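Local coordinates for MccB protein (PDB 6OM4) that takes part in the biosynthesis of the peptide-nucleotide antibiotic microcin C7, probably adenylating its peptide precursor in the manner of E1-like ThiF-family enzymes, at residues A[1-9]-A[42-51]; A[123-132]-A[170-181]. All blocks are in the same frame, centred on the assembly; numbering follows the deposited sequence.

Interaction 1. Residues A[1-9]-A[42-51]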
loop_
_atom_site.group_PDB
_atom_site.type_symbol
_atom_site.label_atom_id
_atom_site.label_comp_id
_atom_site.label_asym_id
_atom_site.label_seq_id
_atom_site.Cartn_x
_atom_site.Cartn_y
_atom_site.Cartn_z
ATOM N N MET A 1 17.752 -17.849 -21.227
ATOM C CA MET A 1 18.774 -16.866 -21.563
ATOM C C MET A 1 18.298 -15.876 -22.641
ATOM O O MET A 1 19.111 -15.136 -23.108
ATOM C CB MET A 1 20.043 -17.560 -22.055
ATOM C CG MET A 1 19.934 -18.327 -23.358
ATOM S SD MET A 1 21.616 -19.001 -23.624
ATOM C CE MET A 1 21.262 -20.750 -23.817
ATOM N N ASP A 2 16.999 -15.847 -22.978
ATOM C CA ASP A 2 16.406 -14.771 -23.768
ATOM C C ASP A 2 15.964 -13.659 -22.811
ATOM O O ASP A 2 15.373 -13.923 -21.740
ATOM C CB ASP A 2 15.181 -15.226 -24.578
ATOM C CG ASP A 2 15.502 -16.061 -25.809
ATOM O OD1 ASP A 2 16.665 -16.071 -26.239
ATOM O OD2 ASP A 2 14.584 -16.708 -26.307
ATOM N N TYR A 3 16.244 -12.421 -23.234
ATOM C CA TYR A 3 15.856 -11.201 -22.563
ATOM C C TYR A 3 14.938 -10.385 -23.473
ATOM O O TYR A 3 15.018 -10.502 -24.720
ATOM C CB TYR A 3 17.092 -10.379 -22.199
ATOM C CG TYR A 3 17.877 -10.998 -21.076
ATOM C CD1 TYR A 3 17.496 -10.800 -19.767
ATOM C CD2 TYR A 3 18.964 -11.800 -21.352
ATOM C CE1 TYR A 3 18.239 -11.347 -18.724
ATOM C CE2 TYR A 3 19.693 -12.367 -20.330
ATOM C CZ TYR A 3 19.314 -12.156 -19.022
ATOM O OH TYR A 3 20.050 -12.691 -18.003
ATOM N N ILE A 4 14.122 -9.514 -22.858
ATOM C CA ILE A 4 13.224 -8.632 -23.578
ATOM C C ILE A 4 13.223 -7.256 -22.897
ATOM O O ILE A 4 13.374 -7.161 -21.677
ATOM C CB ILE A 4 11.802 -9.222 -23.679
ATOM C CG1 ILE A 4 10.926 -8.429 -24.646
ATOM C CG2 ILE A 4 11.117 -9.398 -22.334
ATOM C CD1 ILE A 4 9.709 -9.216 -25.117
ATOM N N LEU A 5 13.082 -6.210 -23.713
ATOM C CA LEU A 5 12.943 -4.847 -23.214
ATOM C C LEU A 5 11.541 -4.681 -22.627
ATOM O O LEU A 5 10.553 -4.982 -23.281
ATOM C CB LEU A 5 13.190 -3.830 -24.328
ATOM C CG LEU A 5 13.341 -2.363 -23.884
ATOM C CD1 LEU A 5 14.632 -2.142 -23.129
ATOM C CD2 LEU A 5 13.324 -1.434 -25.065
ATOM N N GLY A 6 11.467 -4.258 -21.357
ATOM C CA GLY A 6 10.178 -3.963 -20.743
ATOM C C GLY A 6 9.444 -2.846 -21.487
ATOM O O GLY A 6 10.068 -1.924 -22.039
ATOM N N ARG A 7 8.106 -2.910 -21.502
ATOM C CA ARG A 7 7.299 -1.941 -22.230
ATOM C C ARG A 7 7.329 -0.599 -21.483
ATOM O O ARG A 7 6.955 0.428 -22.043
ATOM C CB ARG A 7 5.861 -2.433 -22.411
ATOM C CG ARG A 7 5.725 -3.708 -23.235
ATOM C CD ARG A 7 5.887 -3.511 -24.721
ATOM N NE ARG A 7 4.963 -2.537 -25.311
ATOM C CZ ARG A 7 3.813 -2.810 -25.913
ATOM N NH1 ARG A 7 3.432 -4.063 -26.100
ATOM N NH2 ARG A 7 3.015 -1.814 -26.273
ATOM N N TYR A 8 7.843 -0.610 -20.250
ATOM C CA TYR A 8 7.844 0.566 -19.332
ATOM C C TYR A 8 9.131 1.374 -19.495
ATOM O O TYR A 8 9.361 2.356 -18.761
ATOM C CB TYR A 8 7.602 0.155 -17.872
ATOM C CG TYR A 8 8.434 -1.019 -17.456
ATOM C CD1 TYR A 8 9.741 -0.852 -17.060
ATOM C CD2 TYR A 8 7.943 -2.301 -17.592
ATOM C CE1 TYR A 8 10.553 -1.924 -16.761
ATOM C CE2 TYR A 8 8.727 -3.392 -17.275
ATOM C CZ TYR A 8 10.035 -3.205 -16.877
ATOM O OH TYR A 8 10.773 -4.306 -16.574
ATOM N N VAL A 9 9.950 1.017 -20.488
ATOM C CA VAL A 9 11.132 1.786 -20.841
ATOM C C VAL A 9 10.744 2.891 -21.825
ATOM O O VAL A 9 10.059 2.666 -22.806
ATOM C CB VAL A 9 12.228 0.869 -21.405
ATOM C CG1 VAL A 9 13.505 1.628 -21.761
ATOM C CG2 VAL A 9 12.527 -0.215 -20.388
ATOM N N ALA A 42 19.483 -1.566 -26.168
ATOM C CA ALA A 42 18.094 -1.720 -25.796
ATOM C C ALA A 42 17.286 -2.238 -26.988
ATOM O O ALA A 42 16.463 -3.203 -26.871
ATOM C CB ALA A 42 17.552 -0.407 -25.313
ATOM N N TYR A 43 17.564 -1.643 -28.145
ATOM C CA TYR A 43 16.827 -1.916 -29.357
ATOM C C TYR A 43 16.960 -3.385 -29.780
ATOM O O TYR A 43 16.000 -3.945 -30.341
ATOM C CB TYR A 43 17.292 -0.953 -30.441
ATOM C CG TYR A 43 16.583 -1.075 -31.768
ATOM C CD1 TYR A 43 15.368 -0.438 -31.979
ATOM C CD2 TYR A 43 17.163 -1.753 -32.820
ATOM C CE1 TYR A 43 14.747 -0.461 -33.217
ATOM C CE2 TYR A 43 16.545 -1.795 -34.065
ATOM C CZ TYR A 43 15.332 -1.157 -34.258
ATOM O OH TYR A 43 14.708 -1.195 -35.478
ATOM N N CYS A 44 18.106 -4.019 -29.475
ATOM C CA CYS A 44 18.307 -5.424 -29.791
ATOM C C CYS A 44 17.314 -6.332 -29.072
ATOM O O CYS A 44 17.161 -7.481 -29.465
ATOM C CB CYS A 44 19.699 -5.890 -29.395
ATOM S SG CYS A 44 20.981 -5.068 -30.367
ATOM N N PHE A 45 16.718 -5.862 -27.978
ATOM C CA PHE A 45 15.887 -6.729 -27.151
ATOM C C PHE A 45 14.396 -6.391 -27.270
ATOM O O PHE A 45 13.663 -6.785 -26.405
ATOM C CB PHE A 45 16.368 -6.660 -25.690
ATOM C CG PHE A 45 17.765 -7.176 -25.497
ATOM C CD1 PHE A 45 18.008 -8.535 -25.368
ATOM C CD2 PHE A 45 18.849 -6.316 -25.545
ATOM C CE1 PHE A 45 19.312 -9.015 -25.263
ATOM C CE2 PHE A 45 20.142 -6.795 -25.447
ATOM C CZ PHE A 45 20.372 -8.138 -25.272
ATOM N N ILE A 46 13.962 -5.704 -28.332
ATOM C CA ILE A 46 12.538 -5.458 -28.526
ATOM C C ILE A 46 11.802 -6.805 -28.604
ATOM O O ILE A 46 10.698 -7.001 -27.981
ATOM C CB ILE A 46 12.288 -4.573 -29.763
ATOM C CG1 ILE A 46 12.868 -3.167 -29.607
ATOM C CG2 ILE A 46 10.796 -4.500 -30.060
ATOM C CD1 ILE A 46 12.532 -2.510 -28.338
ATOM N N THR A 47 12.413 -7.753 -29.344
ATOM C CA THR A 47 11.947 -9.130 -29.449
ATOM C C THR A 47 12.868 -9.957 -28.571
ATOM O O THR A 47 14.016 -9.566 -28.367
ATOM C CB THR A 47 11.940 -9.675 -30.895
ATOM O OG1 THR A 47 13.264 -9.857 -31.409
ATOM C CG2 THR A 47 11.187 -8.774 -31.847
ATOM N N PRO A 48 12.405 -11.105 -28.031
ATOM C CA PRO A 48 13.208 -11.915 -27.112
ATOM C C PRO A 48 14.522 -12.319 -27.790
ATOM O O PRO A 48 14.507 -12.855 -28.874
ATOM C CB PRO A 48 12.356 -13.173 -26.864
ATOM C CG PRO A 48 10.938 -12.712 -27.149
ATOM C CD PRO A 48 11.068 -11.686 -28.252
ATOM N N SER A 49 15.637 -12.059 -27.129
ATOM C CA SER A 49 16.916 -12.306 -27.716
ATOM C C SER A 49 17.931 -12.687 -26.637
ATOM O O SER A 49 17.879 -12.164 -25.504
ATOM C CB SER A 49 17.360 -11.093 -28.465
ATOM O OG SER A 49 18.700 -11.272 -28.897
ATOM N N SER A 50 18.877 -13.576 -26.981
ATOM C CA SER A 50 20.027 -13.856 -26.109
ATOM C C SER A 50 21.027 -12.687 -26.179
ATOM O O SER A 50 21.018 -11.897 -27.064
ATOM C CB SER A 50 20.726 -15.154 -26.446
ATOM O OG SER A 50 21.167 -15.143 -27.798
ATOM N N TYR A 51 21.888 -12.620 -25.186
ATOM C CA TYR A 51 23.051 -11.737 -25.196
ATOM C C TYR A 51 23.850 -11.910 -26.478
ATOM O O TYR A 51 24.169 -10.947 -27.131
ATOM C CB TYR A 51 23.947 -12.117 -24.026
ATOM C CG TYR A 51 25.153 -11.248 -23.815
ATOM C CD1 TYR A 51 25.075 -10.136 -22.988
ATOM C CD2 TYR A 51 26.378 -11.583 -24.351
ATOM C CE1 TYR A 51 26.187 -9.348 -22.729
ATOM C CE2 TYR A 51 27.508 -10.820 -24.085
ATOM C CZ TYR A 51 27.405 -9.688 -23.290
ATOM O OH TYR A 51 28.499 -8.912 -23.031
HETATM O O HOH W 1 21.696 -14.588 -23.015
HETATM O O HOH W 2 18.336 -15.496 -28.908
HETATM O O HOH W 3 9.753 -5.407 -25.900
#

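Interaction 2. Residues A[123-132]-A[170-181]. With ND7 (5'-O-[(S)-amino(hydroxy)phosphoryl]adenosine), chain M; POP (pyrophosphate 2-), chain G.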
loop_
_atom_site.group_PDB
_atom_site.type_symbol
_atom_site.label_atom_id
_atom_site.label_comp_id
_atom_site.label_asym_id
_atom_site.label_seq_id
_atom_site.Cartn_x
_atom_site.Cartn_y
_atom_site.Cartn_z
ATOM N N CYS A 123 -15.309 0.268 6.990
ATOM C CA CYS A 123 -15.758 0.405 5.592
ATOM C C CYS A 123 -16.215 1.835 5.286
ATOM O O CYS A 123 -17.129 2.055 4.506
ATOM C CB CYS A 123 -16.899 -0.568 5.322
ATOM S SG CYS A 123 -16.354 -2.298 5.240
ATOM N N GLY A 124 -15.494 2.807 5.825
ATOM C CA GLY A 124 -15.713 4.201 5.545
ATOM C C GLY A 124 -14.749 4.720 4.494
ATOM O O GLY A 124 -14.475 4.033 3.485
ATOM N N GLY A 125 -14.186 5.917 4.723
ATOM C CA GLY A 125 -13.379 6.565 3.679
ATOM C C GLY A 125 -12.161 5.730 3.293
ATOM O O GLY A 125 -11.837 5.456 2.107
ATOM N N ILE A 126 -11.386 5.367 4.311
ATOM C CA ILE A 126 -10.199 4.579 4.045
ATOM C C ILE A 126 -10.589 3.207 3.494
ATOM O O ILE A 126 -10.023 2.726 2.486
ATOM C CB ILE A 126 -9.314 4.479 5.293
ATOM C CG1 ILE A 126 -8.782 5.856 5.704
ATOM C CG2 ILE A 126 -8.228 3.431 5.115
ATOM C CD1 ILE A 126 -7.898 6.556 4.724
ATOM N N GLY A 127 -11.551 2.560 4.129
ATOM C CA GLY A 127 -11.946 1.218 3.741
ATOM C C GLY A 127 -12.443 1.123 2.308
ATOM O O GLY A 127 -12.161 0.154 1.582
ATOM N N ASN A 128 -13.226 2.111 1.866
ATOM C CA ASN A 128 -13.712 2.164 0.524
ATOM C C ASN A 128 -12.541 2.128 -0.475
ATOM O O ASN A 128 -12.540 1.371 -1.418
ATOM C CB ASN A 128 -14.510 3.436 0.240
ATOM C CG ASN A 128 -16.009 3.287 0.398
ATOM O OD1 ASN A 128 -16.749 3.472 -0.567
ATOM N ND2 ASN A 128 -16.470 3.028 1.604
ATOM N N HIS A 129 -11.566 3.000 -0.269
ATOM C CA HIS A 129 -10.531 3.189 -1.242
ATOM C C HIS A 129 -9.557 2.014 -1.235
ATOM O O HIS A 129 -9.140 1.579 -2.307
ATOM C CB HIS A 129 -9.802 4.510 -1.022
ATOM C CG HIS A 129 -10.439 5.616 -1.798
ATOM N ND1 HIS A 129 -11.504 6.359 -1.339
ATOM C CD2 HIS A 129 -10.191 6.046 -3.034
ATOM C CE1 HIS A 129 -11.861 7.222 -2.275
ATOM N NE2 HIS A 129 -11.081 7.044 -3.325
ATOM N N VAL A 130 -9.239 1.491 -0.058
ATOM C CA VAL A 130 -8.331 0.332 0.017
ATOM C C VAL A 130 -9.003 -0.883 -0.625
ATOM O O VAL A 130 -8.365 -1.587 -1.425
ATOM C CB VAL A 130 -7.929 0.024 1.481
ATOM C CG1 VAL A 130 -7.165 -1.296 1.627
ATOM C CG2 VAL A 130 -7.134 1.160 2.060
ATOM N N SER A 131 -10.242 -1.176 -0.231
ATOM C CA SER A 131 -10.922 -2.385 -0.730
ATOM C C SER A 131 -10.961 -2.434 -2.266
ATOM O O SER A 131 -10.758 -3.501 -2.845
ATOM C CB SER A 131 -12.300 -2.572 -0.112
ATOM O OG SER A 131 -13.236 -1.632 -0.620
ATOM N N VAL A 132 -11.260 -1.316 -2.944
ATOM C CA VAL A 132 -11.429 -1.375 -4.365
ATOM C C VAL A 132 -10.059 -1.555 -5.037
ATOM O O VAL A 132 -9.951 -2.231 -6.043
ATOM C CB VAL A 132 -12.213 -0.170 -4.918
ATOM C CG1 VAL A 132 -11.434 1.155 -4.853
ATOM C CG2 VAL A 132 -12.670 -0.486 -6.322
ATOM N N LYS A 170 -23.135 -0.280 4.794
ATOM C CA LYS A 170 -21.872 -0.102 4.076
ATOM C C LYS A 170 -21.306 -1.426 3.555
ATOM O O LYS A 170 -20.845 -1.488 2.383
ATOM C CB LYS A 170 -20.849 0.596 4.979
ATOM C CG LYS A 170 -21.253 2.010 5.311
ATOM C CD LYS A 170 -20.136 2.811 5.920
ATOM C CE LYS A 170 -20.611 4.194 6.277
ATOM N NZ LYS A 170 -19.490 5.005 6.793
ATOM N N THR A 171 -21.313 -2.489 4.374
ATOM C CA THR A 171 -20.684 -3.725 3.916
ATOM C C THR A 171 -21.400 -4.232 2.659
ATOM O O THR A 171 -20.757 -4.777 1.785
ATOM C CB THR A 171 -20.588 -4.778 5.034
ATOM O OG1 THR A 171 -21.915 -5.124 5.424
ATOM C CG2 THR A 171 -19.810 -4.279 6.231
ATOM N N GLU A 172 -22.735 -4.086 2.589
ATOM C CA GLU A 172 -23.488 -4.686 1.507
ATOM C C GLU A 172 -23.234 -3.907 0.200
ATOM O O GLU A 172 -23.080 -4.489 -0.840
ATOM C CB GLU A 172 -24.973 -4.749 1.845
ATOM C CG GLU A 172 -25.727 -3.525 1.424
ATOM C CD GLU A 172 -27.205 -3.588 1.739
ATOM O OE1 GLU A 172 -27.647 -2.942 2.745
ATOM O OE2 GLU A 172 -27.902 -4.309 0.992
ATOM N N VAL A 173 -23.098 -2.579 0.277
ATOM C CA VAL A 173 -22.831 -1.821 -0.908
ATOM C C VAL A 173 -21.375 -1.974 -1.365
ATOM O O VAL A 173 -21.147 -2.117 -2.557
ATOM C CB VAL A 173 -23.234 -0.363 -0.709
ATOM C CG1 VAL A 173 -22.944 0.464 -1.944
ATOM C CG2 VAL A 173 -24.697 -0.299 -0.319
ATOM N N ILE A 174 -20.415 -1.943 -0.443
ATOM C CA ILE A 174 -19.033 -2.233 -0.850
ATOM C C ILE A 174 -18.983 -3.593 -1.562
ATOM O O ILE A 174 -18.400 -3.697 -2.660
ATOM C CB ILE A 174 -18.028 -2.148 0.308
ATOM C CG1 ILE A 174 -18.041 -0.738 0.898
ATOM C CG2 ILE A 174 -16.655 -2.581 -0.180
ATOM C CD1 ILE A 174 -16.905 -0.405 1.810
ATOM N N LYS A 175 -19.600 -4.627 -0.979
ATOM C CA LYS A 175 -19.534 -5.945 -1.587
ATOM C C LYS A 175 -20.095 -5.892 -3.011
ATOM O O LYS A 175 -19.517 -6.439 -3.943
ATOM C CB LYS A 175 -20.291 -6.996 -0.771
ATOM C CG LYS A 175 -20.383 -8.335 -1.480
ATOM C CD LYS A 175 -20.904 -9.418 -0.622
ATOM C CE LYS A 175 -20.806 -10.765 -1.307
ATOM N NZ LYS A 175 -21.758 -11.711 -0.690
ATOM N N ARG A 176 -21.254 -5.236 -3.190
ATOM C CA ARG A 176 -21.894 -5.196 -4.528
ATOM C C ARG A 176 -20.928 -4.527 -5.523
ATOM O O ARG A 176 -20.702 -5.005 -6.611
ATOM C CB ARG A 176 -23.238 -4.460 -4.440
ATOM C CG ARG A 176 -23.907 -4.166 -5.773
ATOM C CD ARG A 176 -25.054 -3.176 -5.639
ATOM N NE ARG A 176 -24.604 -1.788 -5.678
ATOM C CZ ARG A 176 -25.136 -0.773 -5.004
ATOM N NH1 ARG A 176 -26.123 -0.965 -4.137
ATOM N NH2 ARG A 176 -24.665 0.446 -5.180
ATOM N N GLU A 177 -20.325 -3.422 -5.098
ATOM C CA GLU A 177 -19.503 -2.607 -5.985
ATOM C C GLU A 177 -18.154 -3.280 -6.295
ATOM O O GLU A 177 -17.635 -3.110 -7.373
ATOM C CB GLU A 177 -19.387 -1.206 -5.383
ATOM C CG GLU A 177 -20.715 -0.469 -5.439
ATOM C CD GLU A 177 -21.304 -0.282 -6.833
ATOM O OE1 GLU A 177 -20.543 0.038 -7.796
ATOM O OE2 GLU A 177 -22.555 -0.472 -6.955
ATOM N N LEU A 178 -17.609 -4.051 -5.346
ATOM C CA LEU A 178 -16.371 -4.747 -5.537
ATOM C C LEU A 178 -16.608 -5.850 -6.566
ATOM O O LEU A 178 -15.814 -6.053 -7.451
ATOM C CB LEU A 178 -15.845 -5.343 -4.220
ATOM C CG LEU A 178 -15.300 -4.372 -3.159
ATOM C CD1 LEU A 178 -14.604 -5.146 -2.058
ATOM C CD2 LEU A 178 -14.353 -3.354 -3.771
ATOM N N LEU A 179 -17.716 -6.584 -6.428
ATOM C CA LEU A 179 -17.982 -7.704 -7.334
ATOM C C LEU A 179 -18.397 -7.190 -8.721
ATOM O O LEU A 179 -18.206 -7.877 -9.725
ATOM C CB LEU A 179 -19.022 -8.631 -6.715
ATOM C CG LEU A 179 -18.540 -9.421 -5.500
ATOM C CD1 LEU A 179 -19.666 -10.268 -4.908
ATOM C CD2 LEU A 179 -17.363 -10.324 -5.836
ATOM N N LYS A 180 -18.902 -5.956 -8.817
ATOM C CA LYS A 180 -19.154 -5.405 -10.147
ATOM C C LYS A 180 -17.846 -5.108 -10.888
ATOM O O LYS A 180 -17.841 -5.053 -12.132
ATOM C CB LYS A 180 -19.976 -4.128 -10.074
ATOM C CG LYS A 180 -21.445 -4.412 -9.826
ATOM C CD LYS A 180 -22.187 -3.183 -9.361
ATOM C CE LYS A 180 -21.962 -1.957 -10.231
ATOM N NZ LYS A 180 -22.903 -0.856 -9.883
ATOM N N ARG A 181 -16.784 -4.828 -10.117
ATOM C CA ARG A 181 -15.479 -4.463 -10.638
ATOM C C ARG A 181 -14.581 -5.667 -10.879
ATOM O O ARG A 181 -13.782 -5.618 -11.828
ATOM C CB ARG A 181 -14.814 -3.452 -9.706
ATOM C CG ARG A 181 -15.431 -2.082 -9.895
ATOM C CD ARG A 181 -15.132 -1.124 -8.767
ATOM N NE ARG A 181 -15.713 0.186 -9.063
ATOM C CZ ARG A 181 -16.994 0.518 -8.946
ATOM N NH1 ARG A 181 -17.877 -0.341 -8.458
ATOM N NH2 ARG A 181 -17.402 1.730 -9.298
HETATM O O1A ND7 M . -15.260 7.663 9.602
HETATM P PA ND7 M . -14.450 7.023 8.511
HETATM O O2A ND7 M . -14.611 7.563 7.098
HETATM N N3A ND7 M . -12.843 7.232 9.018
HETATM O "O5'" ND7 M . -14.687 5.459 8.389
HETATM C "C5'" ND7 M . -14.560 4.696 9.628
HETATM C "C4'" ND7 M . -15.397 3.412 9.396
HETATM C "C3'" ND7 M . -16.916 3.786 9.474
HETATM O "O3'" ND7 M . -17.639 3.289 8.415
HETATM C "C2'" ND7 M . -17.284 3.264 10.927
HETATM O "O2'" ND7 M . -18.669 2.744 10.950
HETATM C "C1'" ND7 M . -16.446 2.243 11.157
HETATM O "O4'" ND7 M . -15.082 2.599 10.356
HETATM N N9 ND7 M . -16.025 2.027 12.512
HETATM C C4 ND7 M . -16.058 0.840 13.178
HETATM C C5 ND7 M . -15.559 1.055 14.413
HETATM N N7 ND7 M . -15.207 2.358 14.508
HETATM C C8 ND7 M . -15.481 2.923 13.349
HETATM N N3 ND7 M . -16.490 -0.382 12.800
HETATM C C2 ND7 M . -16.405 -1.369 13.639
HETATM N N1 ND7 M . -15.931 -1.183 14.876
HETATM C C6 ND7 M . -15.501 -0.017 15.278
HETATM N N6 ND7 M . -14.992 0.158 16.626
HETATM P P1 POP G . -18.106 10.384 9.373
HETATM O O1 POP G . -17.708 11.486 8.392
HETATM O O2 POP G . -17.017 10.047 10.376
HETATM O O3 POP G . -19.474 10.542 10.023
HETATM O O POP G . -18.224 9.143 8.364
HETATM P P2 POP G . -18.426 7.581 8.791
HETATM O O4 POP G . -17.608 6.779 7.823
HETATM O O5 POP G . -18.009 7.401 10.215
HETATM O O6 POP G . -19.833 7.254 8.540
#

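Interaction 1. Residues A[1-9]-A[42-51]
Leu5 and Tyr3 meet Phe45 and Ser49 where strand 2-5, the middle strand of a three-stranded antiparallel sheet, runs beside a short, weakly bonded edge strand, 49-50, and the turn before it. Leu5 and Tyr3 bury the most surface, with Ile4 and Phe45 next. Tyr3 and Ser49 form the antiparallel hydrogen-bonded pair: Tyr3 N reaches Ser49 O at 2.8 Å, nearly straight (173°), and Ser49 N returns to Tyr3 O at 2.9 Å within the carbonyl plane. Further along, Leu5 N donates to Phe45 O at 2.8 Å, from above that carbonyl's plane, so the strand's pairing passes on to the type I turn Tyr43-Ile46. Phe45 lays its CD1 edge against Tyr3, with CD1 3.8 Å from Tyr3 CB and Tyr3 O lying at the ring edge; Phe69 of helix 62-74 meets both aromatic rings. Ile4 CG1 passes 3.6 Å from Ile46 O. Leu5 has CG anti to its backbone N (chi1 -169°), which carries the isobutyl group over the turn: CD1 rests 4.0 Å from Ala42 CB, while Leu5 CD2 and Ile46 CD1 approach to 3.5 Å as the two side chains run side by side. One water donates to both Leu5 O and Ile46 O.

Interaction 2. Residues A[123-132]-A[170-181]
Helices 125-132 and 170-181 run nearly parallel, their axes 10.7 Å apart at closest approach and crossing at -22°, with Cys123 facing the first turn of 170-181. Cys123 and Ile174 bury the most surface: Ile174 CD1 sits 3.5 Å from Cys123 CB and equally near Asn128 ND2. The same Asn128 ND2 donates to Gly124 O, which also accepts from Asn128 N, so one carbonyl at the helix start takes two donors; Asn128 OD1 is held by Leu160 N. One turn further, Ser131 OG lies 3.6 Å from Ile174 CG2, and Leu178 CD2 rests on Val132 CA. At the far end Val132 CG2 touches Arg181 CD at 3.5 Å; within 170-181, Arg181 NH1 donates to Glu177 O and makes a salt bridge with Glu177 OE1. At the near end Lys170, extended beyond CG, passes its CD 3.4 Å from Cys123 O before NZ reaches pyrophosphate O6 (2.9 Å) and ND7 O3' (3.0 Å); Gln158 OE1 also binds NZ. Gly125 N, first in the helix after the glycine-rich Rossmann-type turn, bonds ND7 O2A nearly straight (168°). Gly125 thus holds the phosphoramidate while Lys170 spans ribose and pyrophosphate, consistent with keeping both groups in place for adenylation.

The two contacts follow in series along the chain, interaction 1 closing at residue 51 well before interaction 2 opens at 123. Their centres lie 40 Å apart and their nearest atoms about 21 Å, without touching. They share no sheet: 1-9 with 42-51 belongs to the small antiparallel sheet 49-50, 2-5, 78-80 near the N-terminus, whereas 123-132 with 170-181 lies against the eight-stranded mixed sheet of the ThiF-family fold, helix 125-136 directly after strand 117-121, helix 170-181 after strand 141-146 and a long loop. The first is a surface contact; the second is buried and contributes residues to the nucleotide and pyrophosphate pockets. Interaction 1 is thus well apart from the helix starts that hold the nucleotide.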